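Local coordinates for protein endo-beta-mannanase (Opitutaceae bacterium TAV5, PDB 7BOB) that hydrolyses beta-1,4-mannosidic linkages as a homotrimeric exo-beta-1,4-mannosidase of glycosyl hydrolase family 5, probably releasing mannose from chain ends, at residues P500-T505 against P509-C514; A560-Q565 against S577-A582; D494-T499 against D534-P539. All coordinates share one frame; numbering follows the deposited sequence.

Contact 1 (P500-T505 against P509-C514); sequences PAITAT and PYEFTC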
# COMPACT_ATOMS: atom_id res chain seq x y z
N PRO A 500 -12.80 22.59 -7.47
CA PRO A 500 -11.89 23.68 -7.07
C PRO A 500 -12.61 24.98 -6.77
O PRO A 500 -13.64 25.31 -7.36
CB PRO A 500 -10.97 23.83 -8.29
CG PRO A 500 -10.93 22.48 -8.88
CD PRO A 500 -12.33 21.91 -8.69
N ALA A 501 -12.07 25.72 -5.81
CA ALA A 501 -12.57 27.04 -5.47
C ALA A 501 -11.57 28.05 -6.02
O ALA A 501 -10.37 27.96 -5.72
CB ALA A 501 -12.77 27.20 -3.97
N ILE A 502 -12.07 28.98 -6.83
CA ILE A 502 -11.26 30.02 -7.45
C ILE A 502 -11.65 31.35 -6.81
O ILE A 502 -12.83 31.59 -6.56
CB ILE A 502 -11.46 30.06 -8.98
CG1 ILE A 502 -11.17 28.68 -9.56
CG2 ILE A 502 -10.61 31.15 -9.62
CD1 ILE A 502 -10.96 28.70 -11.04
N THR A 503 -10.66 32.19 -6.53
CA THR A 503 -10.90 33.36 -5.71
C THR A 503 -9.83 34.41 -6.00
O THR A 503 -8.98 34.23 -6.87
CB THR A 503 -10.93 32.98 -4.22
OG1 THR A 503 -11.43 34.08 -3.45
CG2 THR A 503 -9.52 32.61 -3.73
N ALA A 504 -9.87 35.51 -5.25
CA ALA A 504 -8.89 36.58 -5.40
C ALA A 504 -8.84 37.40 -4.12
O ALA A 504 -9.88 37.85 -3.64
CB ALA A 504 -9.22 37.49 -6.59
N THR A 505 -7.63 37.60 -3.58
CA THR A 505 -7.43 38.66 -2.61
C THR A 505 -7.10 39.95 -3.38
O THR A 505 -7.11 39.98 -4.61
CB THR A 505 -6.32 38.33 -1.60
OG1 THR A 505 -5.06 38.23 -2.28
CG2 THR A 505 -6.60 37.04 -0.84
N PRO A 509 -5.00 36.37 -7.96
CA PRO A 509 -5.92 35.23 -8.00
C PRO A 509 -5.37 33.98 -7.31
O PRO A 509 -4.16 33.77 -7.19
CB PRO A 509 -6.05 34.98 -9.50
CG PRO A 509 -4.64 35.28 -10.00
CD PRO A 509 -4.16 36.44 -9.16
N TYR A 510 -6.29 33.13 -6.88
CA TYR A 510 -5.96 31.90 -6.17
C TYR A 510 -6.92 30.80 -6.56
O TYR A 510 -8.10 31.05 -6.82
CB TYR A 510 -6.03 32.09 -4.66
CG TYR A 510 -4.91 32.91 -4.13
CD1 TYR A 510 -3.69 32.32 -3.78
CD2 TYR A 510 -5.04 34.30 -3.98
CE1 TYR A 510 -2.64 33.09 -3.28
CE2 TYR A 510 -3.99 35.07 -3.49
CZ TYR A 510 -2.80 34.46 -3.14
OH TYR A 510 -1.76 35.21 -2.66
N GLU A 511 -6.41 29.57 -6.61
CA GLU A 511 -7.24 28.41 -6.87
C GLU A 511 -6.86 27.31 -5.89
O GLU A 511 -5.70 26.91 -5.83
CB GLU A 511 -7.09 27.92 -8.31
CG GLU A 511 -7.88 26.67 -8.60
CD GLU A 511 -7.60 26.14 -9.98
OE1 GLU A 511 -7.84 26.88 -10.95
OE2 GLU A 511 -7.11 24.99 -10.09
N PHE A 512 -7.84 26.84 -5.12
CA PHE A 512 -7.66 25.76 -4.16
C PHE A 512 -8.34 24.50 -4.68
O PHE A 512 -9.57 24.46 -4.81
CB PHE A 512 -8.24 26.15 -2.80
CG PHE A 512 -7.63 27.38 -2.23
CD1 PHE A 512 -6.36 27.35 -1.69
CD2 PHE A 512 -8.30 28.59 -2.28
CE1 PHE A 512 -5.78 28.50 -1.17
CE2 PHE A 512 -7.71 29.75 -1.76
CZ PHE A 512 -6.46 29.69 -1.20
N THR A 513 -7.54 23.45 -4.93
CA THR A 513 -8.05 22.17 -5.39
C THR A 513 -8.22 21.14 -4.29
O THR A 513 -8.83 20.11 -4.54
CB THR A 513 -7.13 21.58 -6.46
OG1 THR A 513 -5.87 21.26 -5.85
CG2 THR A 513 -6.93 22.58 -7.61
N CYS A 514 -7.70 21.37 -3.08
CA CYS A 514 -7.78 20.40 -2.00
C CYS A 514 -8.64 20.91 -0.87
O CYS A 514 -8.64 22.12 -0.57
CB CYS A 514 -6.40 20.05 -1.44
SG CYS A 514 -5.23 19.47 -2.66
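Residues 501-505 and 509-512 are the two antiparallel arms of a beta hairpin in the C-terminal part of the chain, well outside the parallel eight-stranded barrel. Their axes approach to 4.5 Å, and Ala-501/Phe-512 and Thr-503/Tyr-510 are hydrogen-bonded pairs, each joined by two backbone bonds; the bond from Phe-512 N to Ala-501 O is 2.8 Å long. Ile-502/Glu-511 and Ala-504/Pro-509 alternate with them as non-hydrogen-bonded pairs.

The ladder separates two unlike faces. Ala-501, Thr-503, Tyr-510 and Phe-512 form the buried one. Thr-503 has OG1 opposite the backbone N (chi1 -169°), which turns the hydroxyl to Thr-533 O, its hydrogen-bond acceptor, and lays CG2 against Tyr-510 CB at 3.6 Å. Thr-503 CG2 also lies 3.9 Å from Phe-512 CE2, while Tyr-510 OH hydrogen-bonds Ser-575 O and both aromatic rings meet Trp-579 edge-to-face.

On the other face Ile-502 and Glu-511 run side by side in the same direction. Glu-511 has CG anti to its backbone N (chi1 177°) and runs on extended beyond it; Glu-511 CG passes 4.0 Å from Ile-502 CG1, with OE1 3.6 Å from Ile-502 CD1. Cutting Ile-502 back to an alanine removes everything beyond CB and would probably leave the Glu-511 side chain without its apolar flank and freer to turn.

Toward the turn, Thr-505 OG1, which is weakly hydrogen-bonded to Glu-507 N, comes up to the edge of the Tyr-510 ring, 3.5 Å from CE2.

Contact 2 (A560-Q565 against S577-A582); sequences ASFLSQ and SAWYAA
Phe-562 meets Trp-579 and Tyr-580 between two helical segments whose backbones stay well apart, the nearest alpha carbons being those of Phe-562 and Ser-577 at 10.1 Å. Aromatic side chains bridge that distance, with no hydrogen bond across it. With CG anti to the carbonyl carbon (chi1 -69°), Phe-562 carries its ring out toward helix 569-583 and presents an edge to it. That edge is directed at the face of the indole in a T-shaped stack: the Phe-562 ring and the five-membered ring of Trp-579 have centroids 5.9 Å apart, with planes 87° from each other. The outermost atom, Phe-562 CZ, is 4.1 Å from Trp-579 CB, and Phe-562 CE2 comes within 4.4 Å of Tyr-580 CE2. Tyr-580 OH is hydrogen-bonded to OE2 of Glu-559, a residue of helix 558-564, so a polar link accompanies the ring packing. Near the end of that helix, Ser-564 OG donates to Ser-561 O at 2.7 Å.

All three touching residues are buried. Phe-562 also stacks on Trp-576 and packs on Leu-415 of helix 406-422, the helix that Tyr-580 touches at Ala-416 and Leu-420, whereas Trp-579 and Tyr-580 both meet His-473 of strand 469-473.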
# COMPACT_ATOMS: atom_id res chain seq x y z
N ALA A 560 -2.34 22.05 1.62
CA ALA A 560 -2.40 20.93 0.69
C ALA A 560 -2.54 21.43 -0.74
O ALA A 560 -1.82 20.96 -1.64
CB ALA A 560 -3.56 19.99 1.05
N SER A 561 -3.46 22.38 -0.98
CA SER A 561 -3.60 22.95 -2.31
C SER A 561 -2.28 23.49 -2.84
O SER A 561 -1.88 23.19 -3.96
CB SER A 561 -4.67 24.06 -2.32
OG SER A 561 -5.86 23.70 -1.64
N PHE A 562 -1.60 24.30 -2.03
CA PHE A 562 -0.29 24.79 -2.44
C PHE A 562 0.67 23.63 -2.73
O PHE A 562 1.38 23.64 -3.74
CB PHE A 562 0.27 25.70 -1.36
CG PHE A 562 -0.46 27.01 -1.22
CD1 PHE A 562 -1.43 27.40 -2.15
CD2 PHE A 562 -0.15 27.87 -0.18
CE1 PHE A 562 -2.07 28.58 -2.01
CE2 PHE A 562 -0.80 29.07 -0.04
CZ PHE A 562 -1.77 29.43 -0.96
N LEU A 563 0.70 22.62 -1.85
CA LEU A 563 1.60 21.49 -2.05
C LEU A 563 1.24 20.70 -3.31
O LEU A 563 2.14 20.21 -3.99
CB LEU A 563 1.61 20.58 -0.82
CG LEU A 563 2.40 21.11 0.40
CD1 LEU A 563 2.03 20.35 1.65
CD2 LEU A 563 3.89 21.08 0.18
N SER A 564 -0.06 20.60 -3.66
CA SER A 564 -0.44 19.92 -4.89
C SER A 564 0.04 20.63 -6.14
O SER A 564 0.10 20.02 -7.21
CB SER A 564 -1.97 19.72 -4.97
OG SER A 564 -2.64 20.95 -5.21
N GLN A 565 0.38 21.92 -6.05
CA GLN A 565 0.90 22.68 -7.18
C GLN A 565 2.41 22.89 -7.09
O GLN A 565 2.95 23.84 -7.68
CB GLN A 565 0.15 24.01 -7.34
CG GLN A 565 -1.40 23.84 -7.34
CD GLN A 565 -1.91 22.90 -8.45
OE1 GLN A 565 -2.56 21.87 -8.19
NE2 GLN A 565 -1.60 23.24 -9.70
N SER A 577 2.91 32.93 -0.32
CA SER A 577 3.31 33.62 0.90
C SER A 577 2.47 34.88 1.10
O SER A 577 2.04 35.19 2.22
CB SER A 577 4.80 33.91 0.82
OG SER A 577 5.21 34.87 1.75
N ALA A 578 2.17 35.60 0.02
CA ALA A 578 1.29 36.76 0.14
C ALA A 578 -0.08 36.39 0.68
O ALA A 578 -0.74 37.22 1.32
CB ALA A 578 1.15 37.45 -1.23
N TRP A 579 -0.52 35.14 0.47
CA TRP A 579 -1.80 34.69 1.01
C TRP A 579 -1.86 34.85 2.53
O TRP A 579 -2.85 35.38 3.06
CB TRP A 579 -2.06 33.22 0.64
CG TRP A 579 -3.29 32.68 1.32
CD1 TRP A 579 -3.35 32.06 2.53
CD2 TRP A 579 -4.64 32.77 0.83
NE1 TRP A 579 -4.66 31.72 2.81
CE2 TRP A 579 -5.47 32.15 1.79
CE3 TRP A 579 -5.23 33.31 -0.32
CZ2 TRP A 579 -6.85 32.06 1.64
CZ3 TRP A 579 -6.61 33.21 -0.48
CH2 TRP A 579 -7.40 32.60 0.50
N TYR A 580 -0.83 34.37 3.24
CA TYR A 580 -0.87 34.47 4.70
C TYR A 580 -0.88 35.92 5.16
O TYR A 580 -1.58 36.28 6.12
CB TYR A 580 0.33 33.74 5.33
CG TYR A 580 0.28 32.25 5.17
CD1 TYR A 580 -0.38 31.46 6.10
CD2 TYR A 580 0.87 31.65 4.08
CE1 TYR A 580 -0.45 30.09 5.95
CE2 TYR A 580 0.81 30.29 3.92
CZ TYR A 580 0.15 29.52 4.86
OH TYR A 580 0.10 28.18 4.68
N ALA A 581 -0.09 36.78 4.50
CA ALA A 581 -0.03 38.18 4.89
C ALA A 581 -1.41 38.84 4.79
O ALA A 581 -1.86 39.51 5.73
CB ALA A 581 1.00 38.93 4.04
N ALA A 582 -2.11 38.62 3.68
CA ALA A 582 -3.42 39.24 3.50
C ALA A 582 -4.41 38.82 4.58
O ALA A 582 -5.22 39.63 5.05
CB ALA A 582 -3.97 38.91 2.12

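Contact 3 (D494-T499 against D534-P539); sequences DYRAAT and DNEGSP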
# COMPACT_ATOMS: atom_id res chain seq x y z
N ASP A 494 -25.02 22.11 4.29
CA ASP A 494 -24.97 20.88 3.50
C ASP A 494 -23.53 20.68 3.06
O ASP A 494 -22.72 21.60 3.12
CB ASP A 494 -25.89 20.95 2.27
CG ASP A 494 -26.06 19.59 1.57
OD1 ASP A 494 -25.66 18.55 2.15
OD2 ASP A 494 -26.59 19.55 0.44
N TYR A 495 -23.24 19.46 2.62
CA TYR A 495 -22.05 19.25 1.82
C TYR A 495 -22.27 19.81 0.41
O TYR A 495 -23.39 20.09 -0.00
CB TYR A 495 -21.72 17.77 1.72
CG TYR A 495 -21.71 17.09 3.07
CD1 TYR A 495 -20.61 17.21 3.93
CD2 TYR A 495 -22.81 16.36 3.50
CE1 TYR A 495 -20.62 16.59 5.16
CE2 TYR A 495 -22.83 15.75 4.72
CZ TYR A 495 -21.73 15.85 5.55
OH TYR A 495 -21.77 15.22 6.76
N ARG A 496 -21.18 19.92 -0.34
CA ARG A 496 -21.25 20.23 -1.76
C ARG A 496 -20.07 19.56 -2.44
O ARG A 496 -19.16 19.06 -1.78
CB ARG A 496 -21.22 21.74 -1.99
CG ARG A 496 -20.10 22.43 -1.20
CD ARG A 496 -19.66 23.70 -1.90
NE ARG A 496 -19.18 23.37 -3.24
CZ ARG A 496 -19.11 24.23 -4.24
NH1 ARG A 496 -19.47 25.50 -4.05
NH2 ARG A 496 -18.66 23.82 -5.43
N ALA A 497 -20.07 19.57 -3.77
CA ALA A 497 -19.03 18.88 -4.52
C ALA A 497 -17.65 19.49 -4.25
O ALA A 497 -17.50 20.72 -4.17
CB ALA A 497 -19.33 18.92 -6.02
N ALA A 498 -16.65 18.63 -4.14
CA ALA A 498 -15.29 19.05 -3.80
C ALA A 498 -14.53 19.53 -5.02
O ALA A 498 -13.37 19.17 -5.22
CB ALA A 498 -14.53 17.90 -3.13
N THR A 499 -15.17 20.37 -5.83
CA THR A 499 -14.56 20.95 -7.01
C THR A 499 -13.76 22.19 -6.63
O THR A 499 -14.01 22.80 -5.59
CB THR A 499 -15.63 21.30 -8.03
OG1 THR A 499 -16.58 22.20 -7.44
CG2 THR A 499 -16.32 20.04 -8.51
N ASP A 534 -15.77 32.46 -3.41
CA ASP A 534 -15.17 31.94 -4.62
C ASP A 534 -15.78 32.68 -5.82
O ASP A 534 -16.62 33.57 -5.66
CB ASP A 534 -15.34 30.42 -4.71
CG ASP A 534 -16.79 29.99 -4.75
OD1 ASP A 534 -17.65 30.86 -4.50
OD2 ASP A 534 -17.06 28.80 -5.04
N ASN A 535 -15.33 32.33 -7.03
CA ASN A 535 -15.74 33.11 -8.19
C ASN A 535 -17.18 32.82 -8.60
O ASN A 535 -17.75 33.59 -9.38
CB ASN A 535 -14.75 32.90 -9.35
CG ASN A 535 -14.89 31.54 -10.05
OD1 ASN A 535 -15.52 30.60 -9.54
ND2 ASN A 535 -14.30 31.42 -11.24
N GLU A 536 -17.78 31.74 -8.08
CA GLU A 536 -19.20 31.46 -8.22
C GLU A 536 -20.00 31.81 -6.96
O GLU A 536 -20.95 31.10 -6.61
CB GLU A 536 -19.41 29.99 -8.61
CG GLU A 536 -18.98 28.97 -7.58
CD GLU A 536 -19.52 27.58 -7.88
OE1 GLU A 536 -18.71 26.62 -8.02
OE2 GLU A 536 -20.76 27.44 -7.99
N GLY A 537 -19.60 32.88 -6.25
CA GLY A 537 -20.45 33.60 -5.31
C GLY A 537 -20.51 33.08 -3.87
O GLY A 537 -20.96 33.82 -2.99
N SER A 538 -20.05 31.78 -3.59
CA SER A 538 -20.28 31.17 -2.28
C SER A 538 -19.15 31.51 -1.28
O SER A 538 -18.02 31.81 -1.68
CB SER A 538 -20.42 29.66 -2.42
OG SER A 538 -19.19 29.05 -2.75
N PRO A 539 -19.46 31.47 0.02
CA PRO A 539 -18.46 31.87 1.03
C PRO A 539 -17.26 30.94 1.02
O PRO A 539 -17.39 29.72 0.98
CB PRO A 539 -19.24 31.77 2.34
CG PRO A 539 -20.70 31.78 1.93
CD PRO A 539 -20.73 31.07 0.64
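Arg-496 faces Glu-536, Ser-538 and Asp-534 without a single hydrogen bond across the contact, which rests mainly on charge. Arg-496 NH2 makes a long salt bridge to Glu-536 OE1, at 3.8 Å. This oxygen lies at the guanidinium edge, in its plane, but the carboxylate itself is turned 81° from that plane. Ser-538 OG lies 3.8 Å from Arg-496 NH1, oblique to the guanidinium and not hydrogen-bonded to it. Asp-534 OD2, 4.2 Å from Arg-496 NH1, stands well out of the plane and contributes opposite charge alone.

The arginine is held from its own segment. A bend at chi3 (-59°) brings Arg-496 NE round to donate to Ala-497 O at 3.3 Å, and NH2 adds a weak bond to Thr-499 OG1. Opposite it, Asp-534 to Gly-537 form a type I turn, and Ser-538 N donates to Asp-534 OD1 at 2.7 Å, which helps to fix the carboxylate. Asp-534 OD2 is salt-bridged to Arg-520, whose positive charge lies close to that of Arg-496; the acids probably offset this concentration of charge.

Strand 490-496 pairs with strand 520-525 and, through Asp-494, hydrogen-bonds Leu-255 of the second subunit, while the turn connects strands 529-533 and 539-546 at one margin of the mixed sheet.

Overall arrangement
All three contacts belong to the C-terminal region that follows the parallel eight-stranded barrel, on one side of the chain's centre. The hairpin of contact 1 lies in the middle: its centre is about 10 Å from that of contact 2 and about 11 Å from that of contact 3, and it touches both, whereas contacts 2 and 3 have centres about 19 Å apart and do not touch. Along the chain, contact 1 is nested within the loop closed by contact 3, and contact 2 follows. The hairpin thus connects the buried aromatic packing of helices 558-564 and 569-583 with the more polar margin of the mixed sheet, beside a strand that meets another subunit of the trimer.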